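PDB 5OHU: soluble lytic murein transglycosylase from Pseudomonas aeruginosa, which turns over bacterial cell-wall peptidoglycan as a lytic transglycosylase, attacking its glycan strands both exolytically and endolytically. Local coordinates for residues G208-L213 with F230-H235; S494-I499 with G518-M523. All blocks are in the same frame, centred on the assembly; numbering follows the deposited sequence.

Interaction 1: G208-L213 with F230-H235; sequences GNQGAL and FSQRDH
L213 and F230 make the close apolar half of this contact. The branch point of L213 reaches the ring first, CG lying 3.8 Å from CE1 of F230, and the methyl CD2 follows at 4.0 Å from the same CE1. One ring corner therefore does the touching, and the leucine comes at it obliquely. F230 is buried: its ring also packs on L224 and on V241 of helix 235-251, while L213 leans on R229. Helix 208-219 and helix 235-251 are consecutive long helices of the all-helical superhelix expected of a Slt70-like protein, and the segment 230-235 is the end of the link between them. R233 sits at the centre of an inverse gamma turn, closed by D234 N and Q232 O at 2.9 Å, and D234 then takes the N-cap position, its OD1 accepting from T237 N. Toward the solvent the contact becomes polar and looser, with no hydrogen bond across it. Q210 bends at chi2 (95°), which turns its amide across to the loop, where NE2 stands 3.5 Å from NE2 of Q232 and 3.8 Å from OD2 of D234. The glutamines cross at about a right angle, their amide planes 63° apart and so not stacked. Q232, extended beyond CG, turns its own NE2 to OD2 of D234 on the same loop; at 2.5 Å that bond is implausibly short, and its detail is doubtful.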
ATOM      1  N   GLY A 208      11.870 -19.912  30.279  1.00 21.27           N
ATOM      2  CA  GLY A 208      12.760 -20.224  29.169  1.00 22.50           C
ATOM      3  C   GLY A 208      12.344 -21.440  28.354  1.00 36.46           C
ATOM      4  O   GLY A 208      12.589 -21.488  27.146  1.00 36.65           O
ATOM      5  N   ASN A 209      11.725 -22.438  28.998  1.00 31.67           N
ATOM      6  CA  ASN A 209      11.258 -23.620  28.278  1.00 35.83           C
ATOM      7  C   ASN A 209      10.140 -23.263  27.313  1.00 33.10           C
ATOM      8  O   ASN A 209      10.222 -23.546  26.113  1.00 31.76           O
ATOM      9  CB  ASN A 209      10.768 -24.691  29.256  1.00 44.73           C
ATOM     10  CG  ASN A 209      11.901 -25.435  29.929  1.00 54.78           C
ATOM     11  OD1 ASN A 209      13.055 -25.367  29.498  1.00 61.92           O
ATOM     12  ND2 ASN A 209      11.573 -26.153  30.999  1.00 48.58           N
ATOM     13  N   GLN A 210       9.067 -22.662  27.834  1.00 24.72           N
ATOM     14  CA  GLN A 210       7.963 -22.255  26.984  1.00 20.04           C
ATOM     15  C   GLN A 210       8.413 -21.262  25.921  1.00 22.05           C
ATOM     16  O   GLN A 210       7.860 -21.250  24.816  1.00 23.40           O
ATOM     17  CB  GLN A 210       6.841 -21.655  27.831  1.00 24.80           C
ATOM     18  CG  GLN A 210       6.165 -22.632  28.760  1.00 31.03           C
ATOM     19  CD  GLN A 210       6.751 -22.595  30.157  1.00 51.24           C
ATOM     20  OE1 GLN A 210       7.957 -22.404  30.337  1.00 51.23           O
ATOM     21  NE2 GLN A 210       5.891 -22.759  31.162  1.00 63.03           N
ATOM     22  N   GLY A 211       9.418 -20.437  26.229  1.00 28.07           N
ATOM     23  CA  GLY A 211       9.905 -19.473  25.254  1.00 20.68           C
ATOM     24  C   GLY A 211      10.569 -20.147  24.069  1.00 20.75           C
ATOM     25  O   GLY A 211      10.345 -19.777  22.917  1.00 23.56           O
ATOM     26  N   ALA A 212      11.378 -21.163  24.338  1.00 16.00           N
ATOM     27  CA  ALA A 212      11.937 -21.956  23.254  1.00 22.29           C
ATOM     28  C   ALA A 212      10.832 -22.666  22.482  1.00 21.62           C
ATOM     29  O   ALA A 212      10.905 -22.816  21.255  1.00 19.68           O
ATOM     30  CB  ALA A 212      12.943 -22.963  23.820  1.00 23.79           C
ATOM     31  N   LEU A 213       9.792 -23.091  23.193  1.00 19.37           N
ATOM     32  CA  LEU A 213       8.664 -23.744  22.551  1.00 18.82           C
ATOM     33  C   LEU A 213       7.930 -22.775  21.652  1.00 22.39           C
ATOM     34  O   LEU A 213       7.474 -23.142  20.559  1.00 26.15           O
ATOM     35  CB  LEU A 213       7.729 -24.302  23.621  1.00 22.67           C
ATOM     36  CG  LEU A 213       6.962 -25.579  23.339  1.00 24.74           C
ATOM     37  CD1 LEU A 213       7.908 -26.608  22.695  1.00 20.71           C
ATOM     38  CD2 LEU A 213       6.387 -26.112  24.664  1.00 18.17           C
ATOM     39  N   PHE A 230       1.210 -30.312  24.239  1.00 21.68           N
ATOM     40  CA  PHE A 230       0.884 -28.920  24.520  1.00 23.15           C
ATOM     41  C   PHE A 230      -0.299 -28.829  25.477  1.00 20.97           C
ATOM     42  O   PHE A 230      -1.237 -28.072  25.238  1.00 33.69           O
ATOM     43  CB  PHE A 230       0.611 -28.181  23.209  1.00 22.36           C
ATOM     44  CG  PHE A 230       1.814 -28.102  22.313  1.00 17.98           C
ATOM     45  CD1 PHE A 230       2.735 -27.064  22.447  1.00 18.77           C
ATOM     46  CD2 PHE A 230       2.058 -29.087  21.379  1.00 19.48           C
ATOM     47  CE1 PHE A 230       3.844 -26.994  21.641  1.00 16.91           C
ATOM     48  CE2 PHE A 230       3.174 -29.027  20.565  1.00 23.07           C
ATOM     49  CZ  PHE A 230       4.069 -27.979  20.694  1.00 20.31           C
ATOM     50  N   SER A 231      -0.225 -29.562  26.589  1.00 27.58           N
ATOM     51  CA  SER A 231      -1.349 -29.802  27.486  1.00 36.63           C
ATOM     52  C   SER A 231      -1.294 -29.044  28.810  1.00 36.90           C
ATOM     53  O   SER A 231      -2.310 -28.977  29.504  1.00 45.63           O
ATOM     54  CB  SER A 231      -1.427 -31.298  27.804  1.00 46.80           C
ATOM     55  OG  SER A 231      -0.210 -31.715  28.417  1.00 49.00           O
ATOM     56  N   GLN A 232      -0.144 -28.500  29.186  1.00 31.25           N
ATOM     57  CA  GLN A 232       0.017 -27.851  30.480  1.00 28.99           C
ATOM     58  C   GLN A 232      -0.878 -26.617  30.598  1.00 28.58           C
ATOM     59  O   GLN A 232      -0.797 -25.695  29.778  1.00 29.50           O
ATOM     60  CB  GLN A 232       1.487 -27.487  30.638  1.00 35.91           C
ATOM     61  CG  GLN A 232       1.878 -26.873  31.943  1.00 52.53           C
ATOM     62  CD  GLN A 232       3.379 -26.767  32.054  1.00 67.57           C
ATOM     63  OE1 GLN A 232       4.036 -27.692  32.528  1.00 83.10           O
ATOM     64  NE2 GLN A 232       3.936 -25.655  31.586  1.00 64.35           N
ATOM     65  N   ARG A 233      -1.730 -26.591  31.624  1.00 30.95           N
ATOM     66  CA  ARG A 233      -2.788 -25.578  31.716  1.00 36.83           C
ATOM     67  C   ARG A 233      -2.260 -24.292  32.356  1.00 36.98           C
ATOM     68  O   ARG A 233      -2.627 -23.918  33.471  1.00 42.13           O
ATOM     69  CB  ARG A 233      -3.983 -26.104  32.502  1.00 32.00           C
ATOM     70  CG  ARG A 233      -4.519 -27.441  32.072  1.00 44.00           C
ATOM     71  CD  ARG A 233      -5.901 -27.694  32.701  1.00 62.36           C
ATOM     72  NE  ARG A 233      -6.943 -26.848  32.110  1.00 73.56           N
ATOM     73  CZ  ARG A 233      -8.031 -27.308  31.490  1.00 78.11           C
ATOM     74  NH1 ARG A 233      -8.244 -28.615  31.390  1.00 79.07           N
ATOM     75  NH2 ARG A 233      -8.915 -26.459  30.978  1.00 80.57           N
ATOM     76  N   ASP A 234      -1.395 -23.595  31.620  1.00 34.19           N
ATOM     77  CA  ASP A 234      -0.920 -22.281  32.036  1.00 27.34           C
ATOM     78  C   ASP A 234      -1.036 -21.307  30.868  1.00 28.68           C
ATOM     79  O   ASP A 234      -1.214 -21.707  29.713  1.00 25.53           O
ATOM     80  CB  ASP A 234       0.522 -22.338  32.579  1.00 36.83           C
ATOM     81  CG  ASP A 234       1.528 -22.875  31.566  1.00 44.28           C
ATOM     82  OD1 ASP A 234       1.514 -22.451  30.392  1.00 51.68           O
ATOM     83  OD2 ASP A 234       2.354 -23.720  31.956  1.00 47.31           O
ATOM     84  N   HIS A 235      -0.933 -20.010  31.180  1.00 24.24           N
ATOM     85  CA  HIS A 235      -1.094 -18.985  30.157  0.58 27.97           C
ATOM     86  C   HIS A 235       0.035 -19.030  29.136  1.00 28.31           C
ATOM     87  O   HIS A 235      -0.173 -18.711  27.961  1.00 28.65           O
ATOM     88  CB  HIS A 235      -1.177 -17.609  30.825  0.58 31.27           C
ATOM     89  CG  HIS A 235      -2.314 -17.476  31.798  0.58 35.40           C
ATOM     90  ND1 HIS A 235      -2.284 -16.601  32.865  0.58 42.94           N
ATOM     91  CD2 HIS A 235      -3.514 -18.100  31.859  0.58 29.79           C
ATOM     92  CE1 HIS A 235      -3.415 -16.697  33.543  0.58 39.68           C
ATOM     93  NE2 HIS A 235      -4.177 -17.601  32.954  0.58 35.23           N
TER

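Interaction 2: S494-I499 with G518-M523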
ATOM      1  N   SER A 494      -8.980  -0.513 -25.823  1.00 16.95           N
ATOM      2  CA  SER A 494      -9.223   0.108 -24.530  1.00 16.73           C
ATOM      3  C   SER A 494      -8.625  -0.721 -23.405  1.00 18.98           C
ATOM      4  O   SER A 494      -8.182  -0.168 -22.394  1.00 22.40           O
ATOM      5  CB  SER A 494     -10.718   0.297 -24.297  1.00 16.54           C
ATOM      6  OG  SER A 494     -11.383  -0.942 -24.298  1.00 17.34           O
ATOM      7  N   TRP A 495      -8.583  -2.039 -23.572  1.00 17.05           N
ATOM      8  CA  TRP A 495      -8.051  -2.899 -22.524  1.00 15.39           C
ATOM      9  C   TRP A 495      -6.561  -2.655 -22.319  1.00 20.13           C
ATOM     10  O   TRP A 495      -6.090  -2.579 -21.179  1.00 18.75           O
ATOM     11  CB  TRP A 495      -8.326  -4.360 -22.872  1.00 15.04           C
ATOM     12  CG  TRP A 495      -8.072  -5.316 -21.741  1.00 17.07           C
ATOM     13  CD1 TRP A 495      -8.294  -5.101 -20.396  1.00 14.22           C
ATOM     14  CD2 TRP A 495      -7.528  -6.636 -21.852  1.00 14.31           C
ATOM     15  NE1 TRP A 495      -7.931  -6.222 -19.673  1.00 16.93           N
ATOM     16  CE2 TRP A 495      -7.458  -7.176 -20.542  1.00 20.94           C
ATOM     17  CE3 TRP A 495      -7.099  -7.420 -22.933  1.00 18.13           C
ATOM     18  CZ2 TRP A 495      -6.968  -8.462 -20.289  1.00 13.61           C
ATOM     19  CZ3 TRP A 495      -6.616  -8.707 -22.684  1.00 14.19           C
ATOM     20  CH2 TRP A 495      -6.564  -9.215 -21.371  1.00 16.00           C
ATOM     21  N   ILE A 496      -5.805  -2.490 -23.406  1.00 16.11           N
ATOM     22  CA  ILE A 496      -4.371  -2.312 -23.252  1.00 16.36           C
ATOM     23  C   ILE A 496      -4.044  -0.925 -22.682  1.00 18.74           C
ATOM     24  O   ILE A 496      -3.115  -0.784 -21.877  1.00 19.41           O
ATOM     25  CB  ILE A 496      -3.673  -2.594 -24.594  1.00 24.29           C
ATOM     26  CG1 ILE A 496      -2.174  -2.756 -24.408  1.00 32.53           C
ATOM     27  CG2 ILE A 496      -3.916  -1.484 -25.587  1.00 36.60           C
ATOM     28  CD1 ILE A 496      -1.477  -3.180 -25.685  1.00 41.86           C
ATOM     29  N   PHE A 497      -4.787   0.113 -23.070  1.00 16.97           N
ATOM     30  CA  PHE A 497      -4.673   1.396 -22.383  1.00 20.93           C
ATOM     31  C   PHE A 497      -4.962   1.238 -20.892  1.00 24.06           C
ATOM     32  O   PHE A 497      -4.236   1.777 -20.049  1.00 18.54           O
ATOM     33  CB  PHE A 497      -5.641   2.415 -22.980  1.00 26.76           C
ATOM     34  CG  PHE A 497      -5.186   3.020 -24.267  1.00 28.86           C
ATOM     35  CD1 PHE A 497      -5.299   2.319 -25.455  1.00 28.05           C
ATOM     36  CD2 PHE A 497      -4.683   4.311 -24.299  1.00 28.57           C
ATOM     37  CE1 PHE A 497      -4.894   2.877 -26.645  1.00 21.46           C
ATOM     38  CE2 PHE A 497      -4.284   4.881 -25.492  1.00 26.81           C
ATOM     39  CZ  PHE A 497      -4.390   4.160 -26.666  1.00 22.20           C
ATOM     40  N   ALA A 498      -6.031   0.498 -20.558  1.00 16.17           N
ATOM     41  CA  ALA A 498      -6.387   0.263 -19.161  1.00 15.67           C
ATOM     42  C   ALA A 498      -5.277  -0.457 -18.403  1.00 15.42           C
ATOM     43  O   ALA A 498      -4.929  -0.070 -17.284  1.00 15.30           O
ATOM     44  CB  ALA A 498      -7.685  -0.543 -19.075  1.00 15.25           C
ATOM     45  N   ILE A 499      -4.726  -1.523 -18.984  1.00 15.39           N
ATOM     46  CA  ILE A 499      -3.667  -2.259 -18.309  1.00 15.13           C
ATOM     47  C   ILE A 499      -2.465  -1.350 -18.108  1.00 24.11           C
ATOM     48  O   ILE A 499      -1.844  -1.331 -17.037  1.00 18.54           O
ATOM     49  CB  ILE A 499      -3.312  -3.523 -19.117  1.00 22.76           C
ATOM     50  CG1 ILE A 499      -4.428  -4.568 -19.008  1.00 19.42           C
ATOM     51  CG2 ILE A 499      -1.921  -4.072 -18.730  1.00 15.07           C
ATOM     52  CD1 ILE A 499      -4.362  -5.442 -17.761  1.00 17.53           C
ATOM     53  N   GLY A 518       8.707  -0.633 -17.204  1.00 27.56           N
ATOM     54  CA  GLY A 518       8.134   0.045 -18.352  1.00 25.28           C
ATOM     55  C   GLY A 518       6.633   0.248 -18.256  1.00 25.74           C
ATOM     56  O   GLY A 518       6.005   0.064 -17.207  1.00 19.11           O
ATOM     57  N   LEU A 519       6.059   0.650 -19.405  1.00 24.93           N
ATOM     58  CA  LEU A 519       4.635   0.992 -19.472  1.00 25.12           C
ATOM     59  C   LEU A 519       3.754  -0.146 -18.980  1.00 19.90           C
ATOM     60  O   LEU A 519       2.736   0.087 -18.318  1.00 17.76           O
ATOM     61  CB  LEU A 519       4.251   1.364 -20.903  1.00 22.00           C
ATOM     62  CG  LEU A 519       4.793   2.724 -21.340  1.00 24.61           C
ATOM     63  CD1 LEU A 519       4.614   2.937 -22.838  1.00 21.55           C
ATOM     64  CD2 LEU A 519       4.135   3.862 -20.535  1.00 19.89           C
ATOM     65  N   MET A 520       4.132  -1.380 -19.293  1.00 17.16           N
ATOM     66  CA  MET A 520       3.319  -2.544 -18.998  1.00 17.49           C
ATOM     67  C   MET A 520       3.958  -3.445 -17.943  1.00 27.56           C
ATOM     68  O   MET A 520       3.434  -4.535 -17.677  1.00 21.82           O
ATOM     69  CB  MET A 520       3.036  -3.280 -20.310  1.00 16.73           C
ATOM     70  CG  MET A 520       1.982  -2.544 -21.127  1.00 25.87           C
ATOM     71  SD  MET A 520       1.502  -3.421 -22.645  1.00 27.32           S
ATOM     72  CE  MET A 520       0.033  -4.271 -21.981  1.00 24.25           C
ATOM     73  N   GLN A 521       5.040  -2.980 -17.297  1.00 23.14           N
ATOM     74  CA  GLN A 521       5.598  -3.591 -16.084  1.00 26.13           C
ATOM     75  C   GLN A 521       5.951  -5.059 -16.325  1.00 24.28           C
ATOM     76  O   GLN A 521       5.491  -5.970 -15.633  1.00 27.51           O
ATOM     77  CB  GLN A 521       4.632  -3.437 -14.892  1.00 15.53           C
ATOM     78  CG  GLN A 521       4.556  -2.017 -14.350  1.00 21.68           C
ATOM     79  CD  GLN A 521       5.874  -1.589 -13.700  1.00 32.83           C
ATOM     80  OE1 GLN A 521       6.075  -1.761 -12.494  1.00 33.14           O
ATOM     81  NE2 GLN A 521       6.783  -1.044 -14.509  1.00 31.76           N
ATOM     82  N   LEU A 522       6.760  -5.273 -17.348  1.00 21.92           N
ATOM     83  CA  LEU A 522       7.150  -6.616 -17.730  1.00 24.32           C
ATOM     84  C   LEU A 522       8.341  -7.076 -16.904  1.00 31.99           C
ATOM     85  O   LEU A 522       9.302  -6.325 -16.699  1.00 30.45           O
ATOM     86  CB  LEU A 522       7.507  -6.672 -19.216  1.00 31.05           C
ATOM     87  CG  LEU A 522       6.401  -6.271 -20.191  1.00 35.53           C
ATOM     88  CD1 LEU A 522       6.926  -6.289 -21.638  1.00 20.76           C
ATOM     89  CD2 LEU A 522       5.207  -7.203 -20.010  1.00 31.32           C
ATOM     90  N   MET A 523       8.265  -8.306 -16.429  1.00 29.82           N
ATOM     91  CA  MET A 523       9.437  -8.951 -15.871  1.00 26.45           C
ATOM     92  C   MET A 523      10.374  -9.372 -17.000  1.00 29.21           C
ATOM     93  O   MET A 523       9.914  -9.788 -18.069  1.00 32.44           O
ATOM     94  CB  MET A 523       9.033 -10.159 -15.031  1.00 25.24           C
ATOM     95  CG  MET A 523       8.189  -9.770 -13.829  1.00 29.33           C
ATOM     96  SD  MET A 523       9.146  -8.704 -12.714  1.00 37.15           S
ATOM     97  CE  MET A 523      10.591  -9.710 -12.393  1.00 29.93           C
TER
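M520 runs straight as far as its sulfur, SD anti to CA (chi2 -176°), then bends at chi3 (95°), and the bend delivers its terminal methyl to I496 and I499 of helix 493-504. The segment 518-523 carries the GLMQ signature of the lysozyme-like SLT domain, folded here as a type I beta turn from G518 to Q521. CE does nearly all the touching: it lies 3.6 Å from CG1 of I496 and 3.8 Å from CG2 of I499, so two residues one helical turn apart share a single methyl. SD stays behind it, 4.1 Å from CG1 of I496. Both isoleucines cross the methionine at about a right angle. In I499, CG2 is the branch anti to the backbone N, and it faces M520; CG1 instead lies over one face of the W495 ring, 3.9 Å above its plane and toward the rim. Everything that touches here is buried. The backbone of M520 is held separately, its N donating to OD1 of N550 and its O bonded to OH of Y576, whose side chain also touches I499. The turn is braced from within by the carbonyl of G518: besides Q521 N at 3.2 Å, its O accepts from Q521 NE2 at 3.0 Å, the side-chain donor lying in the carbonyl plane on a lone pair, with an N-H...O angle of 158°.

In the fold
Both contacts set the face of a helix against the loop that leads into a later helix, and each buries the same modest area, 147 Å². Their settings differ sharply. Interaction 1 is a surface contact whose centre lies about 37 Å from that of the chain, between successive parts of the helical superhelix, and it mixes one apolar touch with a polar, partly exposed fringe. Interaction 2 lies buried in the lysozyme-like SLT domain, where contact across the segments is wholly apolar and polar bonding is left to the turn and its surroundings. They share no element: the centres of interactions 1 and 2 lie about 52 Å apart, on opposite sides of the chain's centre. The nearest atoms of interactions 1 and 2 are about 36 Å apart.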